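Local structure of aldehyde dehydrogenase (Staphylococcus aureus, 6K10) at residues V214-G219 with A416-Y422; K39-I44 with L160-F165; F101-S105 with Y437-S441; L59-E65 with T245-Q249. The protein oxidises the aldehyde 4,4'-diaponeurosporen-4-al to 4,4'-diaponeurosporenoic acid with NAD+, a step in the biosynthesis of the carotenoid staphyloxanthin, which protects the bacterium against oxidative stress. The protein carries 1 engineered substitution. All coordinates share one frame; numbering follows the deposited sequence.

Contact 1. Residues V214-G219 with A416-Y422; sequences VTLEMG and ASGMGRY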
loop_
_atom_site.group_PDB
_atom_site.type_symbol
_atom_site.label_atom_id
_atom_site.label_comp_id
_atom_site.label_asym_id
_atom_site.label_seq_id
_atom_site.Cartn_x
_atom_site.Cartn_y
_atom_site.Cartn_z
ATOM N N VAL A 214 1.882 6.829 -2.230
ATOM C CA VAL A 214 1.327 7.732 -1.232
ATOM C C VAL A 214 0.580 6.962 -0.155
ATOM O O VAL A 214 0.148 5.822 -0.342
ATOM C CB VAL A 214 0.357 8.774 -1.832
ATOM C CG1 VAL A 214 0.983 9.502 -3.008
ATOM C CG2 VAL A 214 -0.947 8.102 -2.209
ATOM N N THR A 215 0.430 7.624 0.986
ATOM C CA THR A 215 -0.588 7.309 1.974
ATOM C C THR A 215 -1.442 8.553 2.160
ATOM O O THR A 215 -0.912 9.649 2.366
ATOM C CB THR A 215 0.033 6.871 3.304
ATOM O OG1 THR A 215 0.541 5.537 3.176
ATOM C CG2 THR A 215 -1.006 6.906 4.414
ATOM N N LEU A 216 -2.758 8.389 2.058
ATOM C CA LEU A 216 -3.699 9.496 2.184
ATOM C C LEU A 216 -4.654 9.213 3.335
ATOM O O LEU A 216 -5.358 8.199 3.327
ATOM C CB LEU A 216 -4.479 9.707 0.884
ATOM C CG LEU A 216 -3.691 9.829 -0.421
ATOM C CD1 LEU A 216 -4.651 9.868 -1.601
ATOM C CD2 LEU A 216 -2.778 11.051 -0.423
ATOM N N GLU A 217 -4.672 10.109 4.319
ATOM C CA GLU A 217 -5.615 10.073 5.433
ATOM C C GLU A 217 -6.587 11.224 5.223
ATOM O O GLU A 217 -6.227 12.383 5.443
ATOM C CB GLU A 217 -4.887 10.205 6.776
ATOM C CG GLU A 217 -3.916 9.079 7.089
ATOM C CD GLU A 217 -4.578 7.872 7.729
ATOM O OE1 GLU A 217 -5.764 7.970 8.108
ATOM O OE2 GLU A 217 -3.916 6.816 7.852
ATOM N N MET A 218 -7.799 10.915 4.775
ATOM C CA MET A 218 -8.712 11.999 4.433
ATOM C C MET A 218 -9.961 11.987 5.314
ATOM O O MET A 218 -9.853 11.782 6.530
ATOM C CB MET A 218 -9.046 11.943 2.940
ATOM C CG MET A 218 -7.800 12.227 2.083
ATOM S SD MET A 218 -7.906 12.000 0.298
ATOM C CE MET A 218 -8.349 10.274 0.162
ATOM N N GLY A 219 -11.136 12.231 4.735
ATOM C CA GLY A 219 -12.281 12.603 5.535
ATOM C C GLY A 219 -13.554 11.884 5.115
ATOM O O GLY A 219 -13.535 10.774 4.579
ATOM N N ALA A 416 -13.093 6.933 -0.268
ATOM C CA ALA A 416 -12.946 8.382 -0.181
ATOM C C ALA A 416 -12.244 8.832 1.094
ATOM O O ALA A 416 -11.651 9.915 1.107
ATOM C CB ALA A 416 -14.314 9.057 -0.282
ATOM N N SER A 417 -12.295 8.037 2.163
ATOM C CA SER A 417 -11.653 8.441 3.407
ATOM C C SER A 417 -10.151 8.187 3.415
ATOM O O SER A 417 -9.479 8.596 4.367
ATOM C CB SER A 417 -12.301 7.732 4.601
ATOM O OG SER A 417 -12.226 6.324 4.483
ATOM N N GLY A 418 -9.608 7.531 2.392
ATOM C CA GLY A 418 -8.169 7.417 2.290
ATOM C C GLY A 418 -7.632 6.065 1.871
ATOM O O GLY A 418 -8.392 5.121 1.636
ATOM N N MET A 419 -6.307 5.975 1.767
ATOM C CA MET A 419 -5.604 4.748 1.428
ATOM C C MET A 419 -4.296 4.716 2.204
ATOM O O MET A 419 -3.651 5.751 2.390
ATOM C CB MET A 419 -5.336 4.646 -0.083
ATOM C CG MET A 419 -4.516 5.791 -0.643
ATOM S SD MET A 419 -4.278 5.686 -2.424
ATOM C CE MET A 419 -5.917 6.115 -3.005
ATOM N N GLY A 420 -3.912 3.533 2.666
ATOM C CA GLY A 420 -2.762 3.389 3.532
ATOM C C GLY A 420 -3.142 3.499 4.998
ATOM O O GLY A 420 -4.286 3.769 5.360
ATOM N N ARG A 421 -2.146 3.291 5.860
ATOM C CA ARG A 421 -2.391 3.216 7.297
ATOM C C ARG A 421 -1.091 3.440 8.053
ATOM O O ARG A 421 -0.004 3.324 7.491
ATOM C CB ARG A 421 -3.004 1.866 7.670
ATOM C CG ARG A 421 -1.999 0.723 7.643
ATOM C CD ARG A 421 -2.302 -0.277 6.546
ATOM N NE ARG A 421 -1.400 -1.426 6.590
ATOM C CZ ARG A 421 -1.801 -2.670 6.826
ATOM N NH1 ARG A 421 -0.922 -3.663 6.852
ATOM N NH2 ARG A 421 -3.086 -2.918 7.044
ATOM N N TYR A 422 -1.216 3.765 9.339
ATOM C CA TYR A 422 -0.041 3.955 10.191
ATOM C C TYR A 422 -0.446 3.765 11.650
ATOM O O TYR A 422 -1.504 3.200 11.941
ATOM C CB TYR A 422 0.633 5.312 9.926
ATOM C CG TYR A 422 -0.111 6.550 10.393
ATOM C CD1 TYR A 422 -1.371 6.867 9.899
ATOM C CD2 TYR A 422 0.467 7.430 11.304
ATOM C CE1 TYR A 422 -2.042 8.011 10.312
ATOM C CE2 TYR A 422 -0.195 8.574 11.725
ATOM C CZ TYR A 422 -1.448 8.860 11.227
ATOM O OH TYR A 422 -2.107 9.997 11.643
HETATM O O HOH W 1 -5.742 6.209 5.319
#

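Contact 2. Residues K39-I44 with L160-F165; sequences KLSKAI and LINETF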
loop_
_atom_site.group_PDB
_atom_site.type_symbol
_atom_site.label_atom_id
_atom_site.label_comp_id
_atom_site.label_asym_id
_atom_site.label_seq_id
_atom_site.Cartn_x
_atom_site.Cartn_y
_atom_site.Cartn_z
ATOM N N LYS A 39 17.216 11.849 20.089
ATOM C CA LYS A 39 17.273 13.301 19.965
ATOM C C LYS A 39 15.881 13.888 19.783
ATOM O O LYS A 39 15.566 14.936 20.355
ATOM C CB LYS A 39 18.185 13.687 18.800
ATOM C CG LYS A 39 19.658 13.386 19.044
ATOM C CD LYS A 39 20.434 13.345 17.738
ATOM C CE LYS A 39 20.391 14.686 17.026
ATOM N NZ LYS A 39 21.037 14.618 15.684
ATOM N N LEU A 40 15.029 13.218 19.003
ATOM C CA LEU A 40 13.657 13.684 18.824
ATOM C C LEU A 40 12.910 13.714 20.152
ATOM O O LEU A 40 12.200 14.680 20.459
ATOM C CB LEU A 40 12.927 12.789 17.823
ATOM C CG LEU A 40 11.528 13.253 17.411
ATOM C CD1 LEU A 40 11.594 14.625 16.760
ATOM C CD2 LEU A 40 10.876 12.242 16.482
ATOM N N SER A 41 13.055 12.656 20.951
ATOM C CA SER A 41 12.394 12.602 22.251
ATOM C C SER A 41 12.915 13.689 23.182
ATOM O O SER A 41 12.132 14.417 23.805
ATOM C CB SER A 41 12.594 11.222 22.874
ATOM O OG SER A 41 11.932 11.132 24.121
ATOM N N LYS A 42 14.241 13.795 23.304
ATOM C CA LYS A 42 14.842 14.850 24.114
ATOM C C LYS A 42 14.371 16.224 23.661
ATOM O O LYS A 42 14.110 17.110 24.483
ATOM C CB LYS A 42 16.366 14.755 24.031
ATOM C CG LYS A 42 17.098 16.052 24.336
ATOM C CD LYS A 42 18.605 15.866 24.274
ATOM C CE LYS A 42 19.316 17.191 24.038
ATOM N NZ LYS A 42 20.790 17.010 23.926
ATOM N N ALA A 43 14.243 16.407 22.351
ATOM C CA ALA A 43 13.870 17.704 21.807
ATOM C C ALA A 43 12.425 18.062 22.150
ATOM O O ALA A 43 12.135 19.210 22.508
ATOM C CB ALA A 43 14.106 17.684 20.300
ATOM N N ILE A 44 11.509 17.094 22.057
ATOM C CA ILE A 44 10.110 17.354 22.393
ATOM C C ILE A 44 9.970 17.699 23.872
ATOM O O ILE A 44 9.193 18.586 24.249
ATOM C CB ILE A 44 9.235 16.147 22.002
ATOM C CG1 ILE A 44 9.237 15.971 20.484
ATOM C CG2 ILE A 44 7.809 16.307 22.528
ATOM C CD1 ILE A 44 8.540 14.720 20.012
ATOM N N LEU A 160 12.046 23.452 16.794
ATOM C CA LEU A 160 12.451 22.176 17.372
ATOM C C LEU A 160 13.291 21.364 16.394
ATOM O O LEU A 160 14.373 20.872 16.737
ATOM C CB LEU A 160 11.196 21.405 17.792
ATOM C CG LEU A 160 11.344 20.110 18.581
ATOM C CD1 LEU A 160 11.599 18.881 17.707
ATOM C CD2 LEU A 160 12.496 20.360 19.492
ATOM N N ILE A 161 12.802 21.217 15.164
ATOM C CA ILE A 161 13.488 20.387 14.179
ATOM C C ILE A 161 14.834 20.995 13.808
ATOM O O ILE A 161 15.862 20.309 13.795
ATOM C CB ILE A 161 12.597 20.188 12.941
ATOM C CG1 ILE A 161 11.394 19.304 13.287
ATOM C CG2 ILE A 161 13.405 19.613 11.789
ATOM C CD1 ILE A 161 11.763 17.886 13.669
ATOM N N ASN A 162 14.848 22.297 13.504
ATOM C CA ASN A 162 16.070 22.930 13.012
ATOM C C ASN A 162 17.168 22.959 14.066
ATOM O O ASN A 162 18.356 22.909 13.724
ATOM C CB ASN A 162 15.772 24.350 12.528
ATOM C CG ASN A 162 15.072 24.371 11.185
ATOM O OD1 ASN A 162 14.476 25.377 10.800
ATOM N ND2 ASN A 162 15.146 23.260 10.460
ATOM N N GLU A 163 16.807 23.048 15.340
ATOM C CA GLU A 163 17.812 23.080 16.391
ATOM C C GLU A 163 18.227 21.687 16.845
ATOM O O GLU A 163 19.137 21.567 17.673
ATOM C CB GLU A 163 17.297 23.911 17.570
ATOM C CG GLU A 163 16.965 25.341 17.147
ATOM C CD GLU A 163 16.872 26.316 18.302
ATOM O OE1 GLU A 163 17.717 26.247 19.219
ATOM O OE2 GLU A 163 15.959 27.168 18.275
ATOM N N THR A 164 17.611 20.640 16.296
ATOM C CA THR A 164 17.928 19.258 16.641
ATOM C C THR A 164 18.583 18.479 15.509
ATOM O O THR A 164 19.497 17.692 15.764
ATOM C CB THR A 164 16.659 18.521 17.090
ATOM O OG1 THR A 164 15.979 19.298 18.084
ATOM C CG2 THR A 164 17.007 17.164 17.678
ATOM N N PHE A 165 18.150 18.672 14.262
ATOM C CA PHE A 165 18.645 17.900 13.131
ATOM C C PHE A 165 19.201 18.816 12.049
ATOM O O PHE A 165 18.834 19.990 11.951
ATOM C CB PHE A 165 17.538 17.031 12.514
ATOM C CG PHE A 165 16.836 16.143 13.496
ATOM C CD1 PHE A 165 17.432 14.980 13.949
ATOM C CD2 PHE A 165 15.567 16.463 13.951
ATOM C CE1 PHE A 165 16.781 14.159 14.849
ATOM C CE2 PHE A 165 14.911 15.646 14.850
ATOM C CZ PHE A 165 15.519 14.492 15.299
#

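Contact 3. Residues F101-S105 with Y437-S441; sequences FPTKS and YIFKS. With EDO (1,2-ethanediol), chain B.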
loop_
_atom_site.group_PDB
_atom_site.type_symbol
_atom_site.label_atom_id
_atom_site.label_comp_id
_atom_site.label_asym_id
_atom_site.label_seq_id
_atom_site.Cartn_x
_atom_site.Cartn_y
_atom_site.Cartn_z
ATOM N N PHE A 101 14.345 -26.030 -2.062
ATOM C CA PHE A 101 15.597 -26.364 -1.384
ATOM C C PHE A 101 16.661 -26.682 -2.437
ATOM O O PHE A 101 16.367 -27.361 -3.421
ATOM C CB PHE A 101 15.385 -27.548 -0.430
ATOM C CG PHE A 101 16.589 -27.892 0.399
ATOM C CD1 PHE A 101 17.581 -28.722 -0.095
ATOM C CD2 PHE A 101 16.727 -27.381 1.679
ATOM C CE1 PHE A 101 18.692 -29.029 0.669
ATOM C CE2 PHE A 101 17.833 -27.688 2.448
ATOM C CZ PHE A 101 18.815 -28.513 1.942
ATOM N N PRO A 102 17.906 -26.210 -2.239
ATOM C CA PRO A 102 18.536 -25.548 -1.088
ATOM C C PRO A 102 18.403 -24.025 -1.006
ATOM O O PRO A 102 19.231 -23.393 -0.349
ATOM C CB PRO A 102 20.009 -25.912 -1.272
ATOM C CG PRO A 102 20.174 -25.921 -2.755
ATOM C CD PRO A 102 18.880 -26.453 -3.318
ATOM N N THR A 103 17.394 -23.444 -1.646
ATOM C CA THR A 103 17.236 -21.996 -1.607
ATOM C C THR A 103 16.914 -21.520 -0.192
ATOM O O THR A 103 16.153 -22.159 0.538
ATOM C CB THR A 103 16.132 -21.561 -2.573
ATOM O OG1 THR A 103 16.398 -22.098 -3.875
ATOM C CG2 THR A 103 16.054 -20.051 -2.662
ATOM N N LYS A 104 17.522 -20.400 0.195
ATOM C CA LYS A 104 17.208 -19.698 1.433
ATOM C C LYS A 104 16.504 -18.396 1.078
ATOM O O LYS A 104 16.913 -17.701 0.146
ATOM C CB LYS A 104 18.473 -19.394 2.244
ATOM C CG LYS A 104 19.322 -20.605 2.605
ATOM C CD LYS A 104 18.487 -21.790 3.054
ATOM C CE LYS A 104 19.326 -23.058 3.085
ATOM N NZ LYS A 104 18.485 -24.281 3.198
ATOM N N SER A 105 15.450 -18.060 1.819
ATOM C CA SER A 105 14.604 -16.916 1.495
ATOM C C SER A 105 14.657 -15.880 2.610
ATOM O O SER A 105 14.668 -16.227 3.794
ATOM C CB SER A 105 13.160 -17.356 1.242
ATOM O OG SER A 105 13.099 -18.330 0.213
ATOM N N TYR A 437 14.542 -11.417 -1.185
ATOM C CA TYR A 437 15.671 -11.947 -1.928
ATOM C C TYR A 437 15.983 -13.356 -1.450
ATOM O O TYR A 437 15.671 -13.732 -0.316
ATOM C CB TYR A 437 16.908 -11.043 -1.832
ATOM C CG TYR A 437 17.595 -11.004 -0.486
ATOM C CD1 TYR A 437 17.233 -10.067 0.473
ATOM C CD2 TYR A 437 18.627 -11.884 -0.188
ATOM C CE1 TYR A 437 17.869 -10.020 1.699
ATOM C CE2 TYR A 437 19.266 -11.846 1.034
ATOM C CZ TYR A 437 18.885 -10.913 1.973
ATOM O OH TYR A 437 19.527 -10.877 3.191
ATOM N N ILE A 438 16.583 -14.136 -2.343
ATOM C CA ILE A 438 16.952 -15.509 -2.046
ATOM C C ILE A 438 18.461 -15.655 -2.166
ATOM O O ILE A 438 19.157 -14.803 -2.725
ATOM C CB ILE A 438 16.242 -16.522 -2.967
ATOM C CG1 ILE A 438 16.574 -16.235 -4.431
ATOM C CG2 ILE A 438 14.746 -16.495 -2.738
ATOM C CD1 ILE A 438 16.197 -17.349 -5.379
ATOM N N PHE A 439 18.958 -16.756 -1.618
ATOM C CA PHE A 439 20.329 -17.199 -1.805
ATOM C C PHE A 439 20.298 -18.678 -2.151
ATOM O O PHE A 439 19.567 -19.452 -1.524
ATOM C CB PHE A 439 21.180 -16.961 -0.544
ATOM C CG PHE A 439 22.532 -17.622 -0.588
ATOM C CD1 PHE A 439 23.622 -16.965 -1.135
ATOM C CD2 PHE A 439 22.715 -18.898 -0.073
ATOM C CE1 PHE A 439 24.867 -17.569 -1.177
ATOM C CE2 PHE A 439 23.955 -19.508 -0.114
ATOM C CZ PHE A 439 25.032 -18.842 -0.665
ATOM N N LYS A 440 21.076 -19.071 -3.157
ATOM C CA LYS A 440 21.232 -20.484 -3.480
ATOM C C LYS A 440 22.709 -20.774 -3.683
ATOM O O LYS A 440 23.355 -20.155 -4.533
ATOM C CB LYS A 440 20.424 -20.883 -4.719
ATOM C CG LYS A 440 20.401 -22.390 -4.941
ATOM C CD LYS A 440 19.201 -22.840 -5.757
ATOM C CE LYS A 440 19.415 -22.630 -7.243
ATOM N NZ LYS A 440 18.254 -23.128 -8.032
ATOM N N SER A 441 23.233 -21.712 -2.897
ATOM C CA SER A 441 24.650 -22.040 -2.951
ATOM C C SER A 441 25.052 -22.507 -4.345
ATOM O O SER A 441 24.338 -23.279 -4.990
ATOM C CB SER A 441 24.977 -23.125 -1.922
ATOM O OG SER A 441 26.281 -23.641 -2.122
HETATM C C1 EDO B . 27.813 -20.645 -2.462
HETATM O O1 EDO B . 27.198 -19.475 -3.013
HETATM C C2 EDO B . 28.181 -20.405 -1.006
HETATM O O2 EDO B . 27.776 -21.543 -0.239
#

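Contact 4. Residues L59-E65 with T245-Q249; sequences LGKNKVE and TNAGQ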
loop_
_atom_site.group_PDB
_atom_site.type_symbol
_atom_site.label_atom_id
_atom_site.label_comp_id
_atom_site.label_asym_id
_atom_site.label_seq_id
_atom_site.Cartn_x
_atom_site.Cartn_y
_atom_site.Cartn_z
ATOM N N LEU A 59 -5.492 26.573 19.106
ATOM C CA LEU A 59 -6.658 25.695 19.093
ATOM C C LEU A 59 -7.438 25.713 20.403
ATOM O O LEU A 59 -8.400 24.948 20.547
ATOM C CB LEU A 59 -6.232 24.259 18.769
ATOM C CG LEU A 59 -5.778 23.979 17.335
ATOM C CD1 LEU A 59 -5.148 22.600 17.228
ATOM C CD2 LEU A 59 -6.947 24.108 16.375
ATOM N N GLY A 60 -7.058 26.559 21.358
ATOM C CA GLY A 60 -7.693 26.529 22.664
ATOM C C GLY A 60 -7.549 25.201 23.370
ATOM O O GLY A 60 -8.388 24.853 24.208
ATOM N N LYS A 61 -6.499 24.448 23.054
ATOM C CA LYS A 61 -6.360 23.082 23.539
ATOM C C LYS A 61 -5.778 23.080 24.946
ATOM O O LYS A 61 -4.649 23.535 25.162
ATOM C CB LYS A 61 -5.485 22.273 22.586
ATOM C CG LYS A 61 -5.581 20.770 22.790
ATOM C CD LYS A 61 -4.892 20.020 21.661
ATOM C CE LYS A 61 -5.555 20.319 20.324
ATOM N NZ LYS A 61 -5.480 19.163 19.382
ATOM N N ASN A 62 -6.550 22.562 25.900
ATOM C CA ASN A 62 -6.095 22.456 27.276
ATOM C C ASN A 62 -4.978 21.421 27.393
ATOM O O ASN A 62 -4.842 20.515 26.568
ATOM C CB ASN A 62 -7.265 22.098 28.195
ATOM C CG ASN A 62 -7.762 20.678 27.993
ATOM O OD1 ASN A 62 -7.183 19.725 28.513
ATOM N ND2 ASN A 62 -8.844 20.533 27.234
ATOM N N LYS A 63 -4.170 21.564 28.447
ATOM C CA LYS A 63 -2.936 20.791 28.540
ATOM C C LYS A 63 -3.191 19.300 28.741
ATOM O O LYS A 63 -2.373 18.477 28.317
ATOM C CB LYS A 63 -2.052 21.345 29.658
ATOM C CG LYS A 63 -2.655 21.266 31.045
ATOM C CD LYS A 63 -1.832 22.081 32.032
ATOM N N VAL A 64 -4.301 18.927 29.382
ATOM C CA VAL A 64 -4.622 17.507 29.520
ATOM C C VAL A 64 -4.907 16.902 28.152
ATOM O O VAL A 64 -4.339 15.869 27.774
ATOM C CB VAL A 64 -5.806 17.310 30.481
ATOM C CG1 VAL A 64 -6.239 15.849 30.497
ATOM C CG2 VAL A 64 -5.435 17.775 31.881
ATOM N N GLU A 65 -5.789 17.544 27.387
ATOM C CA GLU A 65 -6.105 17.059 26.049
ATOM C C GLU A 65 -4.884 17.115 25.139
ATOM O O GLU A 65 -4.651 16.199 24.342
ATOM C CB GLU A 65 -7.250 17.884 25.462
ATOM C CG GLU A 65 -8.141 17.127 24.500
ATOM C CD GLU A 65 -9.152 18.034 23.829
ATOM O OE1 GLU A 65 -10.290 18.131 24.333
ATOM O OE2 GLU A 65 -8.806 18.650 22.800
ATOM N N THR A 245 -14.145 16.391 22.175
ATOM C CA THR A 245 -12.699 16.542 22.193
ATOM C C THR A 245 -12.262 17.369 20.988
ATOM O O THR A 245 -12.742 17.160 19.870
ATOM C CB THR A 245 -12.024 15.166 22.169
ATOM O OG1 THR A 245 -12.239 14.502 23.421
ATOM C CG2 THR A 245 -10.527 15.292 21.911
ATOM N N ASN A 246 -11.363 18.327 21.228
ATOM C CA ASN A 246 -10.842 19.221 20.188
ATOM C C ASN A 246 -11.956 20.007 19.500
ATOM O O ASN A 246 -11.823 20.402 18.338
ATOM C CB ASN A 246 -10.012 18.454 19.152
ATOM C CG ASN A 246 -8.999 19.338 18.444
ATOM O OD1 ASN A 246 -8.543 20.342 18.991
ATOM N ND2 ASN A 246 -8.647 18.967 17.218
ATOM N N ALA A 247 -13.058 20.236 20.217
ATOM C CA ALA A 247 -14.210 20.974 19.697
ATOM C C ALA A 247 -14.722 20.370 18.391
ATOM O O ALA A 247 -15.166 21.077 17.486
ATOM C CB ALA A 247 -13.881 22.459 19.517
ATOM N N GLY A 248 -14.652 19.045 18.287
ATOM C CA GLY A 248 -15.162 18.353 17.120
ATOM C C GLY A 248 -14.247 18.333 15.917
ATOM O O GLY A 248 -14.628 17.772 14.882
ATOM N N GLN A 249 -13.053 18.910 16.017
ATOM C CA GLN A 249 -12.144 19.011 14.877
ATOM C C GLN A 249 -11.276 17.751 14.802
ATOM O O GLN A 249 -10.065 17.762 15.022
ATOM C CB GLN A 249 -11.318 20.286 14.986
ATOM C CG GLN A 249 -12.204 21.526 15.100
ATOM C CD GLN A 249 -11.447 22.782 15.477
ATOM O OE1 GLN A 249 -11.287 23.692 14.662
ATOM N NE2 GLN A 249 -10.991 22.848 16.723
HETATM O O HOH W 2 -9.238 22.455 20.636
HETATM O O HOH W 3 -12.446 20.200 23.456
HETATM O O HOH W 4 -11.543 16.119 25.468
#

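Contact 1. Residues V214-G219 with A416-Y422
Leu-216 and Met-419 form the hydrogen-bonded pair of a short antiparallel bridge, Leu-216 N giving to Met-419 O (2.8 Å) and Met-419 N to Leu-216 O (2.9 Å). One residue on, Glu-217 faces Gly-418 as a non-hydrogen-bonded pair, and Met-218 N also gives to Ser-417 O (2.9 Å). Gly-418, with a positive phi of 138°, lets its CA come within 3.1 Å of Leu-216 O. Water 1 donates to both Leu-216 O and Gly-420 O, tying the strands together beyond the direct bonds.

Glu-217, predicted to be an active-site residue, can be followed outward. CB leaves on the face of the sheet away from Leu-216 and Met-419; CG stands 3.9 Å from Tyr-422 CE1; the chain then bends (chi2 -85°), bringing CD near the same carbon. OE2 ends in the plane of the Tyr-422 ring at its edge, 3.3 Å from CD1, with carboxylate and ring planes 67° apart. On the other face Met-419 runs side by side with Leu-216, its SD touching Val-214 CG2. Met-218 CE bends over to Gly-418 CA.

Strand 214-217 lies between strands 190-194 and 418-419. Helix 197-209 packs Tyr-204 on Val-214, Leu-216 and Met-419, helix 126-138 lies against Tyr-422, and Leu-211 of the second subunit touches Met-218 and Met-419.

Contact 2. Residues K39-I44 with L160-F165
Ala-43 meets Leu-160 and Thr-164 where two helices of the aldehyde dehydrogenase fold, 30-46 and 151-164, pack through the segments 39-44 and 160-164, whose axes approach to 10.2 Å with their directions at 128°. The small Ala-43 CB fits between the two larger side chains. In Leu-160, chi1 of -173° points CG at the other helix and the turn at chi2 then aims CD2 at Ala-43; the 3.2 Å between CD2 and Ala-43 CB is closer than two methyl carbons normally come. CD1 of the same leucine also lies against Ala-43 CB and, more loosely, near Leu-40 CD1.

Thr-164 divides its branches. The methyl CG2 lies against Lys-39 CB and also sits over the centre of its neighbour's ring, Phe-165, 3.8 Å above the plane. Phe-165 in turn swings back across the interface: its edge takes Leu-40 CB in plane, while Leu-40 CD1 reaches CE2 of the ring at 4.0 Å. Lys-39 and Phe-165 run in opposite senses alongside one another. A bend at chi3 (62°) carries Lys-39 CE to 3.4 Å from Thr-164 O, and its NZ is hydrogen-bonded to Gln-36 OE1.

Leu-40 and Ile-161 continue inward to Phe-129 of helix 126-138, and Ile-44 packs on helix 63-89. The hydroxyl of Thr-164 folds back on its own helix: OG1, 3.3 Å from Ala-43 CB, donates to Leu-160 O at 2.6 Å.

Contact 3. Residues F101-S105 with Y437-S441
Lys-104 and Phe-439 are the hydrogen-bonded pair of two antiparallel strand ends, Lys-104 N giving to Phe-439 O at 2.8 Å in an almost straight bond (176°) and Phe-439 N returning one to Lys-104 O at 2.9 Å. Ser-105 and Ile-438 follow as the non-hydrogen-bonded pair. Weaker CA-H...O contacts flank these bonds, from Thr-103 CA to Phe-439 O and from Ile-438 CA to Lys-104 O.

Thr-103 presents two different branches to the opposite strand. Its methyl CG2 presses on Ile-438 CB at 3.5 Å and also touches Ile-438 CG2 and CD1; Ile-438 has CG1 lodged between its backbone N and carbonyl carbon (chi1 59°), an arrangement that leaves CG2 for the Ser-105 side. The other branch, OG1, lies 3.5 Å from Lys-440 CD and is hydrogen-bonded to Leu-100 O. Lys-440 CG lies 4.2 Å from Pro-102 CG, the proline entering through a cis peptide bond.

These outer strand ends form part of the oligomerisation region of the aldehyde dehydrogenase fold: residues Tyr-437 to Phe-439 pair in parallel with a strand of the second subunit, so the sheet continues across the dimer interface. Ser-105 OG hydrogen-bonds to Thr-96 OG1 of its own chain and to Asn-406 of the second subunit, whose Ala-396 packs on Ile-438.

At the end of the second segment, Phe-439 and Ser-441 hold a 1,2-ethanediol, probably from the crystallisation liquor. Its C2 lies in plane at the edge of the Phe-439 ring, and its O2 shares a hydrogen bond of 3.2 Å with Ser-441 OG.

Contact 4. Residues L59-E65 with T245-Q249
Glu-65 and Asn-246 meet where a helix-to-helix connection faces a tight turn: 59-65 leaves one helix through Gly-60 (phi 60°) and starts the next with Asn-62 as N-cap, while 245-249 has positive phi at Asn-246, Ala-247 and Gly-248. Asn-62 OD1 accepts from Glu-65 N at 2.8 Å, fixing the first turn from which Glu-65 reaches across.

Extended beyond CG, Glu-65 sets its carboxylate before Asn-246 N, which makes weak bonds to both oxygens, 3.0 Å to OE2 and 3.3 Å to OE1. Thr-245 CG2 packs against Glu-65 CD at 3.6 Å. Water 4 donates to Glu-65 OE1 and to Thr-245 OG1, and water 3 links OE1 with Ala-247 N. Lys-61, bent at chi3 and chi4, brings NZ weakly to Asn-246 OD1; its stronger partner is Glu-70, and Tyr-123 adds a cation-pi contact. Water 2 joins that OD1 to Leu-59 O. Within the turn Asn-246 ND2 gives to Gln-249 O, and Gln-249 NE2 to Asn-246 O. Asn-122 hydrogen-bonds to Lys-61, Asn-246 and Gln-249.

The turn ends two residues before the predicted active-site position Ser-251, an engineered residue; the contact sets the start of helix 63-89 against it, just after helix 232-244.

Overall arrangement
Contact 1 lies nearest the middle of the chain, about 7 Å from its centre, with contacts 4 and 2 about 23 and 27 Å from it, centre to centre; contact 3 is farthest out, about 54 Å from contact 4, centre to centre. Contacts 1 and 3 belong to one mixed sheet, at strands 214-217 with 418-419 and strands 104-118 with 432-439. Helix 63-89 starts in contact 4 and flanks helix 30-46 of contact 2. Along the chain, contact 2 closes before contact 1 opens, contact 3 encloses contact 1, and contact 4 crosses the other three. Contacts 1, 3 and 4 touch the second subunit, and contact 1 also holds the predicted active-site Glu-217.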